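Local coordinates for mandelate racemase/muconate lactonizing enzyme (Roseovarius nubinhibens, PDB 2QDD), which is of uncharacterised function but, as a magnesium-dependent enolase-superfamily member, probably begins its reaction by abstracting a proton beside a substrate carboxylate, at residues A[166-171]-A[195-200]; A[72-77]-A[91-96]; A[82-87]-A[113-118]. One frame throughout, in Å; residues are numbered along the deposited sequence. Where two conformers were deposited one is given.

Contact 1: A[166-171]-A[195-200]; sequences AKIGGS and FDVNRA
Two backbone bonds hold the strand ends in parallel register: Asp-196 N donates to Ala-166 O at 2.9 Å, and Asp-196 O takes the N-H of Ile-168 at 3.0 Å. Asp-196 bonds through both its N and its O to the residues flanking Lys-167.

The charged pair lies on one face of the sheet. Lys-167 and Asp-196 run side by side in the same direction, and the lysine chain bends at chi2 (-84°). NZ donates to Asp-196 OD2 at 2.9 Å, and that oxygen uses its anti lone pair. The other oxygen closes an Asx turn: Asn-198 N comes to Asp-196 OD1 at 3.2 Å, 54° above the carboxylate plane. These are neighbouring strands of a beta-alpha-beta unit in the enolase-superfamily barrel, whose C-terminal strand ends carry the metal site. Asp-196 is a magnesium ligand with Glu-220, Asp-243 and Glu-244. No metal is bound in this chain, and Asp-196 OD1 and Glu-220 OE2 sit close as like charges.

Ala-166 and Phe-195 lie on the opposite face, toward helix 173-185, and Ile-168 joins them just past the strand end. Ile-168 sets CG1 between its backbone N and carbonyl carbon (chi1 57°), which swings CD1 to 3.9 Å from Phe-195 CB and 4.1 Å from Val-197 CG2. Farther back, Ala-166 CB meets the Phe-195 ring obliquely, 3.9 Å from CD2. Past the strands, Ala-200 CB packs against Gly-170 N at 3.6 Å.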
loop_
_atom_site.group_PDB
_atom_site.type_symbol
_atom_site.label_atom_id
_atom_site.label_comp_id
_atom_site.label_asym_id
_atom_site.label_seq_id
_atom_site.Cartn_x
_atom_site.Cartn_y
_atom_site.Cartn_z
ATOM N N ALA A 166 -24.788 12.290 23.679
ATOM C CA ALA A 166 -25.907 12.811 22.905
ATOM C C ALA A 166 -26.246 11.884 21.744
ATOM O O ALA A 166 -25.409 11.617 20.880
ATOM C CB ALA A 166 -25.594 14.211 22.403
ATOM N N LYS A 167 -27.479 11.391 21.732
ATOM C CA LYS A 167 -27.906 10.396 20.751
ATOM C C LYS A 167 -28.474 11.085 19.510
ATOM O O LYS A 167 -29.534 11.713 19.564
ATOM C CB LYS A 167 -28.933 9.437 21.360
ATOM C CG LYS A 167 -28.584 8.923 22.748
ATOM C CD LYS A 167 -27.660 7.720 22.699
ATOM C CE LYS A 167 -26.989 7.498 24.050
ATOM N NZ LYS A 167 -26.003 6.382 23.998
ATOM N N ILE A 168 -27.746 10.981 18.401
ATOM C CA ILE A 168 -28.167 11.558 17.125
ATOM C C ILE A 168 -28.282 10.457 16.068
ATOM O O ILE A 168 -28.142 9.273 16.386
ATOM C CB ILE A 168 -27.206 12.675 16.647
ATOM C CG1 ILE A 168 -25.774 12.147 16.527
ATOM C CG2 ILE A 168 -27.277 13.891 17.577
ATOM C CD1 ILE A 168 -24.905 12.948 15.605
ATOM N N GLY A 169 -28.545 10.844 14.821
ATOM C CA GLY A 169 -28.668 9.885 13.723
ATOM C C GLY A 169 -30.049 9.861 13.094
ATOM O O GLY A 169 -30.961 10.560 13.541
ATOM N N GLY A 170 -30.201 9.041 12.057
ATOM C CA GLY A 170 -31.287 9.193 11.091
ATOM C C GLY A 170 -30.779 9.746 9.772
ATOM O O GLY A 170 -29.708 10.357 9.718
ATOM N N SER A 171 -31.552 9.542 8.707
ATOM C CA SER A 171 -31.112 9.883 7.349
ATOM C C SER A 171 -31.527 11.290 6.884
ATOM O O SER A 171 -31.469 11.596 5.688
ATOM C CB SER A 171 -31.546 8.809 6.339
ATOM O OG SER A 171 -32.915 8.467 6.490
ATOM N N PHE A 195 -21.053 12.421 20.520
ATOM C CA PHE A 195 -22.212 12.217 19.655
ATOM C C PHE A 195 -22.297 10.777 19.197
ATOM O O PHE A 195 -21.478 10.321 18.396
ATOM C CB PHE A 195 -22.197 13.174 18.463
ATOM C CG PHE A 195 -22.319 14.616 18.853
ATOM C CD1 PHE A 195 -21.194 15.423 18.913
ATOM C CD2 PHE A 195 -23.556 15.160 19.179
ATOM C CE1 PHE A 195 -21.295 16.758 19.283
ATOM C CE2 PHE A 195 -23.670 16.493 19.549
ATOM C CZ PHE A 195 -22.537 17.297 19.604
ATOM N N ASP A 196 -23.296 10.069 19.725
ATOM C CA ASP A 196 -23.490 8.644 19.474
ATOM C C ASP A 196 -24.557 8.434 18.399
ATOM O O ASP A 196 -25.734 8.759 18.582
ATOM C CB ASP A 196 -23.855 7.915 20.773
ATOM C CG ASP A 196 -24.036 6.409 20.587
ATOM O OD1 ASP A 196 -23.561 5.834 19.578
ATOM O OD2 ASP A 196 -24.658 5.789 21.477
ATOM N N VAL A 197 -24.112 7.879 17.279
ATOM C CA VAL A 197 -24.889 7.815 16.049
ATOM C C VAL A 197 -25.586 6.461 16.024
ATOM O O VAL A 197 -26.640 6.305 15.395
ATOM C CB VAL A 197 -23.949 7.972 14.821
ATOM C CG1 VAL A 197 -24.701 7.877 13.516
ATOM C CG2 VAL A 197 -23.187 9.290 14.895
ATOM N N ASN A 198 -24.990 5.518 16.763
ATOM C CA ASN A 198 -25.355 4.103 16.764
ATOM C C ASN A 198 -25.716 3.516 15.417
ATOM O O ASN A 198 -26.819 3.000 15.194
ATOM C CB ASN A 198 -26.380 3.760 17.842
ATOM C CG ASN A 198 -25.944 2.578 18.689
ATOM O OD1 ASN A 198 -25.850 2.683 19.915
ATOM N ND2 ASN A 198 -25.666 1.442 18.037
ATOM N N ARG A 199 -24.740 3.607 14.510
ATOM C CA ARG A 199 -24.764 2.958 13.186
ATOM C C ARG A 199 -25.843 3.443 12.210
ATOM O O ARG A 199 -26.074 2.815 11.179
ATOM C CB ARG A 199 -24.763 1.426 13.300
ATOM C CG ARG A 199 -23.645 0.864 14.157
ATOM C CD ARG A 199 -23.817 -0.617 14.397
ATOM N NE ARG A 199 -24.777 -0.867 15.469
ATOM C CZ ARG A 199 -25.083 -2.069 15.947
ATOM N NH1 ARG A 199 -25.967 -2.177 16.932
ATOM N NH2 ARG A 199 -24.506 -3.159 15.457
ATOM N N ALA A 200 -26.476 4.571 12.522
ATOM C CA ALA A 200 -27.624 5.059 11.756
ATOM C C ALA A 200 -27.257 5.773 10.448
ATOM O O ALA A 200 -28.129 6.037 9.624
ATOM C CB ALA A 200 -28.505 5.949 12.624
#

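Contact 2: A[72-77]-A[91-96]; sequences ATLAPH and RVMDLQ
Gln-96 N reaches back to Val-92 O at 2.9 Å and, weakly, to Met-93 O, bonds that close the last turn of helix 86-96, from which the Gln-96 side chain points toward His-77 on helix 64-78. Both helices belong to the N-terminal capping domain of the enolase superfamily, and the axes of segments 72-77 and 91-96 pass 10.0 Å apart at 128°, nearer perpendicular than antiparallel.

Flat groups stacked on each other carry much of the contact. The Gln-96 amide lies over one face of the His-77 imidazole with the planes only 9° apart, and Gln-96 CG sits 3.9 Å from the centroid of the His-77 ring in a CH-pi contact. The bend at chi2 (-58°) lays the amide across the ring. At the ring's edge ND1 points in plane to Thr-73 O, a weak bond of 3.4 Å within helix 64-78, while Pro-76 CB lies over the opposite face.

Next to this stack Leu-74 CD2 fits against helix 86-96, 3.8 Å from both Gln-96 CB and Met-93 O; both Leu-74 and Met-93 also touch Ile-107 of helix 101-119. A second subunit closes in as well: its His-57 bonds to Gln-96 O and meets the His-77 ring at an incline. Over that ring, Gln-96 OE1 stands 3.3 Å from His-77 NE2, at an angle too poor for a hydrogen bond.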
loop_
_atom_site.group_PDB
_atom_site.type_symbol
_atom_site.label_atom_id
_atom_site.label_comp_id
_atom_site.label_asym_id
_atom_site.label_seq_id
_atom_site.Cartn_x
_atom_site.Cartn_y
_atom_site.Cartn_z
ATOM N N ALA A 72 -26.156 -24.317 28.649
ATOM C CA ALA A 72 -26.510 -25.741 28.527
ATOM C C ALA A 72 -25.483 -26.572 27.759
ATOM O O ALA A 72 -25.042 -27.617 28.241
ATOM C CB ALA A 72 -27.909 -25.898 27.888
ATOM N N THR A 73 -25.113 -26.096 26.571
ATOM C CA THR A 73 -24.102 -26.734 25.729
ATOM C C THR A 73 -22.722 -26.776 26.391
ATOM O O THR A 73 -22.026 -27.798 26.328
ATOM C CB THR A 73 -24.037 -26.047 24.352
ATOM O OG1 THR A 73 -25.214 -26.378 23.612
ATOM C CG2 THR A 73 -22.815 -26.483 23.554
ATOM N N LEU A 74 -22.343 -25.682 27.048
ATOM C CA LEU A 74 -21.022 -25.583 27.669
ATOM C C LEU A 74 -20.883 -26.309 29.004
ATOM O O LEU A 74 -19.804 -26.823 29.310
ATOM C CB LEU A 74 -20.577 -24.127 27.802
ATOM C CG LEU A 74 -20.030 -23.472 26.531
ATOM C CD1 LEU A 74 -19.919 -21.973 26.743
ATOM C CD2 LEU A 74 -18.677 -24.057 26.158
ATOM N N ALA A 75 -21.972 -26.352 29.775
ATOM C CA ALA A 75 -21.997 -26.932 31.138
ATOM C C ALA A 75 -21.285 -28.274 31.408
ATOM O O ALA A 75 -20.493 -28.343 32.352
ATOM C CB ALA A 75 -23.412 -26.932 31.725
ATOM N N PRO A 76 -21.535 -29.327 30.583
ATOM C CA PRO A 76 -20.772 -30.582 30.767
ATOM C C PRO A 76 -19.247 -30.439 30.708
ATOM O O PRO A 76 -18.525 -31.262 31.283
ATOM C CB PRO A 76 -21.250 -31.463 29.603
ATOM C CG PRO A 76 -22.587 -30.940 29.257
ATOM C CD PRO A 76 -22.513 -29.461 29.481
ATOM N N HIS A 77 -18.772 -29.402 30.021
ATOM C CA HIS A 77 -17.350 -29.206 29.789
ATOM C C HIS A 77 -16.706 -28.309 30.834
ATOM O O HIS A 77 -15.503 -28.398 31.072
ATOM C CB HIS A 77 -17.123 -28.689 28.369
ATOM C CG HIS A 77 -17.730 -29.570 27.320
ATOM N ND1 HIS A 77 -18.963 -29.319 26.755
ATOM C CD2 HIS A 77 -17.288 -30.724 26.761
ATOM C CE1 HIS A 77 -19.247 -30.268 25.881
ATOM N NE2 HIS A 77 -18.247 -31.132 25.865
ATOM N N ARG A 91 -10.091 -21.055 26.783
ATOM C CA ARG A 91 -9.730 -22.012 25.734
ATOM C C ARG A 91 -10.727 -23.154 25.556
ATOM O O ARG A 91 -11.125 -23.454 24.433
ATOM C CB ARG A 91 -8.327 -22.576 25.973
ATOM C CG ARG A 91 -7.217 -21.615 25.593
ATOM C CD ARG A 91 -5.865 -22.305 25.541
ATOM N NE ARG A 91 -5.306 -22.586 26.866
ATOM C CZ ARG A 91 -4.641 -21.713 27.626
ATOM N NH1 ARG A 91 -4.442 -20.459 27.221
ATOM N NH2 ARG A 91 -4.174 -22.100 28.810
ATOM N N VAL A 92 -11.117 -23.781 26.665
ATOM C CA VAL A 92 -12.146 -24.826 26.669
ATOM C C VAL A 92 -13.481 -24.335 26.097
ATOM O O VAL A 92 -14.030 -24.970 25.193
ATOM C CB VAL A 92 -12.323 -25.449 28.085
ATOM C CG1 VAL A 92 -13.547 -26.363 28.138
ATOM C CG2 VAL A 92 -11.058 -26.224 28.484
ATOM N N MET A 93 -13.977 -23.200 26.602
ATOM C CA MET A 93 -15.180 -22.555 26.062
ATOM C C MET A 93 -15.108 -22.286 24.551
ATOM O O MET A 93 -16.077 -22.533 23.833
ATOM C CB MET A 93 -15.486 -21.245 26.796
ATOM C CG MET A 93 -15.892 -21.391 28.259
ATOM S SD MET A 93 -16.708 -19.907 28.887
ATOM C CE MET A 93 -15.336 -18.761 29.033
ATOM N N ASP A 94 -13.961 -21.789 24.083
ATOM C CA ASP A 94 -13.753 -21.497 22.656
ATOM C C ASP A 94 -13.647 -22.763 21.804
ATOM O O ASP A 94 -14.037 -22.767 20.641
ATOM C CB ASP A 94 -12.502 -20.633 22.449
ATOM C CG ASP A 94 -12.689 -19.190 22.916
ATOM O OD1 ASP A 94 -13.840 -18.718 23.036
ATOM O OD2 ASP A 94 -11.667 -18.516 23.154
ATOM N N LEU A 95 -13.105 -23.822 22.397
ATOM C CA LEU A 95 -13.043 -25.145 21.778
ATOM C C LEU A 95 -14.432 -25.765 21.628
ATOM O O LEU A 95 -14.742 -26.375 20.603
ATOM C CB LEU A 95 -12.162 -26.072 22.622
ATOM C CG LEU A 95 -11.047 -26.845 21.924
ATOM C CD1 LEU A 95 -9.889 -27.078 22.888
ATOM C CD2 LEU A 95 -11.569 -28.164 21.373
ATOM N N GLN A 96 -15.264 -25.602 22.656
ATOM C CA GLN A 96 -16.500 -26.365 22.764
ATOM C C GLN A 96 -17.688 -25.631 22.169
ATOM O O GLN A 96 -18.684 -26.249 21.800
ATOM C CB GLN A 96 -16.784 -26.762 24.219
ATOM C CG GLN A 96 -15.787 -27.770 24.828
ATOM C CD GLN A 96 -15.691 -29.093 24.071
ATOM O OE1 GLN A 96 -16.640 -29.536 23.422
ATOM N NE2 GLN A 96 -14.535 -29.733 24.161
#

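Contact 3: A[82-87]-A[113-118]; sequences DPRSLD and DILGQV
Leu-115 spreads its two methyls over the bend that leads into helix 86-96. CD2 packs 3.6 Å from Leu-86 CD1, the two leucines meeting at a slant, while CD1 lies 4.0 Å from Arg-84 CB, its side chain set nearly square to that of the arginine. This fork is reached with CG anti to the backbone N (chi1 -180°). The residue before, Ile-114, brings CG2 to 3.9 Å from Pro-83 CG, and about a turn on Val-118 CG1 touches the aliphatic part of Arg-84 at CD, 3.8 Å away.

The bend is a type I turn from Asp-82 to Ser-85, followed at once by helix 86-96, and it lies against the side of helix 101-119 in the capping domain of the enolase superfamily. Pro-83 and Ile-114 also touch strand 29-42 of the domain's antiparallel sheet.

Within the turn, Arg-84 is fixed by Asp-82 in a side-on grip, one nitrogen to each oxygen. NE meets Asp-82 OD1 at 2.9 Å along the syn lone pair, almost straight (176°) and in the guanidinium plane; NH2 donates to Asp-82 OD2 at 2.8 Å. The backbone N of Arg-84 also donates to Asp-82 OD1, at 3.2 Å and from above the carboxylate plane, making an Asx turn. Held at both its main chain and its head, the arginine presents its methylenes to helix 101-119. A third subunit adds its Leu-121 against Arg-84 and Leu-115, and Ser-85 OG bonds to Gly-129 O of that same subunit.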
loop_
_atom_site.group_PDB
_atom_site.type_symbol
_atom_site.label_atom_id
_atom_site.label_comp_id
_atom_site.label_asym_id
_atom_site.label_seq_id
_atom_site.Cartn_x
_atom_site.Cartn_y
_atom_site.Cartn_z
ATOM N N ASP A 82 -10.700 -26.436 36.932
ATOM C CA ASP A 82 -10.165 -25.456 37.879
ATOM C C ASP A 82 -10.490 -24.028 37.401
ATOM O O ASP A 82 -9.943 -23.571 36.386
ATOM C CB ASP A 82 -8.650 -25.645 37.998
ATOM C CG ASP A 82 -8.068 -25.025 39.256
ATOM O OD1 ASP A 82 -8.648 -24.056 39.799
ATOM O OD2 ASP A 82 -7.004 -25.513 39.702
ATOM N N PRO A 83 -11.363 -23.311 38.142
ATOM C CA PRO A 83 -11.782 -21.965 37.731
ATOM C C PRO A 83 -10.729 -20.880 37.995
ATOM O O PRO A 83 -10.958 -19.712 37.670
ATOM C CB PRO A 83 -13.026 -21.715 38.583
ATOM C CG PRO A 83 -12.793 -22.511 39.819
ATOM C CD PRO A 83 -11.996 -23.719 39.412
ATOM N N ARG A 84 -9.598 -21.267 38.583
ATOM C CA ARG A 84 -8.474 -20.360 38.811
ATOM C C ARG A 84 -7.601 -20.218 37.567
ATOM O O ARG A 84 -6.986 -19.168 37.353
ATOM C CB ARG A 84 -7.623 -20.841 39.990
ATOM C CG ARG A 84 -8.344 -20.808 41.339
ATOM C CD ARG A 84 -7.555 -21.529 42.425
ATOM N NE ARG A 84 -7.326 -22.935 42.096
ATOM C CZ ARG A 84 -6.574 -23.771 42.808
ATOM N NH1 ARG A 84 -5.969 -23.361 43.920
ATOM N NH2 ARG A 84 -6.425 -25.027 42.403
ATOM N N SER A 85 -7.539 -21.283 36.766
ATOM C CA SER A 85 -6.812 -21.282 35.500
ATOM C C SER A 85 -7.651 -20.639 34.399
ATOM O O SER A 85 -8.309 -21.334 33.626
ATOM C CB SER A 85 -6.437 -22.713 35.106
ATOM O OG SER A 85 -5.394 -23.215 35.927
ATOM N N LEU A 86 -7.620 -19.308 34.343
ATOM C CA LEU A 86 -8.631 -18.520 33.631
ATOM C C LEU A 86 -8.498 -18.565 32.111
ATOM O O LEU A 86 -9.500 -18.707 31.407
ATOM C CB LEU A 86 -8.607 -17.068 34.097
ATOM C CG LEU A 86 -9.601 -16.726 35.197
ATOM C CD1 LEU A 86 -9.151 -15.472 35.888
ATOM C CD2 LEU A 86 -10.978 -16.530 34.592
ATOM N N ASP A 87 -7.265 -18.444 31.617
ATOM C CA ASP A 87 -6.984 -18.582 30.195
ATOM C C ASP A 87 -7.369 -19.965 29.689
ATOM O O ASP A 87 -7.889 -20.095 28.582
ATOM C CB ASP A 87 -5.512 -18.295 29.892
ATOM C CG ASP A 87 -5.130 -16.838 30.122
ATOM O OD1 ASP A 87 -5.841 -15.930 29.636
ATOM O OD2 ASP A 87 -4.103 -16.598 30.787
ATOM N N ASP A 113 -14.426 -13.783 39.763
ATOM C CA ASP A 113 -14.979 -13.700 41.121
ATOM C C ASP A 113 -14.398 -14.740 42.084
ATOM O O ASP A 113 -13.975 -14.387 43.184
ATOM C CB ASP A 113 -16.507 -13.828 41.064
ATOM C CG ASP A 113 -17.204 -13.307 42.321
ATOM O OD1 ASP A 113 -16.552 -12.704 43.207
ATOM O OD2 ASP A 113 -18.435 -13.498 42.413
ATOM N N ILE A 114 -14.360 -16.003 41.652
ATOM C CA ILE A 114 -13.764 -17.105 42.422
ATOM C C ILE A 114 -12.266 -16.885 42.664
ATOM O O ILE A 114 -11.795 -17.000 43.805
ATOM C CB ILE A 114 -14.022 -18.487 41.750
ATOM C CG1 ILE A 114 -15.505 -18.864 41.844
ATOM C CG2 ILE A 114 -13.165 -19.595 42.378
ATOM C CD1 ILE A 114 -15.949 -19.889 40.809
ATOM N N LEU A 115 -11.536 -16.551 41.599
ATOM C CA LEU A 115 -10.103 -16.257 41.684
ATOM C C LEU A 115 -9.773 -15.106 42.644
ATOM O O LEU A 115 -8.806 -15.186 43.403
ATOM C CB LEU A 115 -9.512 -15.969 40.300
ATOM C CG LEU A 115 -8.007 -15.660 40.325
ATOM C CD1 LEU A 115 -7.175 -16.915 40.560
ATOM C CD2 LEU A 115 -7.541 -14.904 39.104
ATOM N N GLY A 116 -10.585 -14.055 42.610
ATOM C CA GLY A 116 -10.443 -12.942 43.536
ATOM C C GLY A 116 -10.638 -13.304 45.000
ATOM O O GLY A 116 -9.899 -12.824 45.859
ATOM N N GLN A 117 -11.627 -14.155 45.275
ATOM C CA GLN A 117 -11.896 -14.651 46.628
ATOM C C GLN A 117 -10.800 -15.575 47.144
ATOM O O GLN A 117 -10.399 -15.475 48.302
ATOM C CB GLN A 117 -13.243 -15.367 46.674
ATOM C CG GLN A 117 -14.438 -14.442 46.554
ATOM C CD GLN A 117 -15.738 -15.198 46.370
ATOM O OE1 GLN A 117 -16.145 -15.974 47.233
ATOM N NE2 GLN A 117 -16.396 -14.974 45.239
ATOM N N VAL A 118 -10.319 -16.458 46.270
ATOM C CA VAL A 118 -9.219 -17.384 46.561
ATOM C C VAL A 118 -7.898 -16.649 46.855
ATOM O O VAL A 118 -7.146 -17.042 47.755
ATOM C CB VAL A 118 -9.070 -18.429 45.408
ATOM C CG1 VAL A 118 -7.668 -19.021 45.328
ATOM C CG2 VAL A 118 -10.116 -19.532 45.549
#

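In the fold
Contacts 2 and 3 both draw on helix 86-96 in the N-terminal capping domain: contact 3 packs the turn before it and its first residues against helix 101-119, contact 2 packs its last turns against helix 64-78. Their centres are about 17 Å apart and their segments alternate along the chain, so helix 86-96 links helices 64-78 and 101-119; other subunits of the assembly touch both contacts. Contact 1 follows later in the sequence, between adjacent strands of the barrel domain. Its centre is about 37 Å from that of contact 2 and 40 Å from that of contact 3, across the chain's centre, which leaves the metal site well away from these helix contacts.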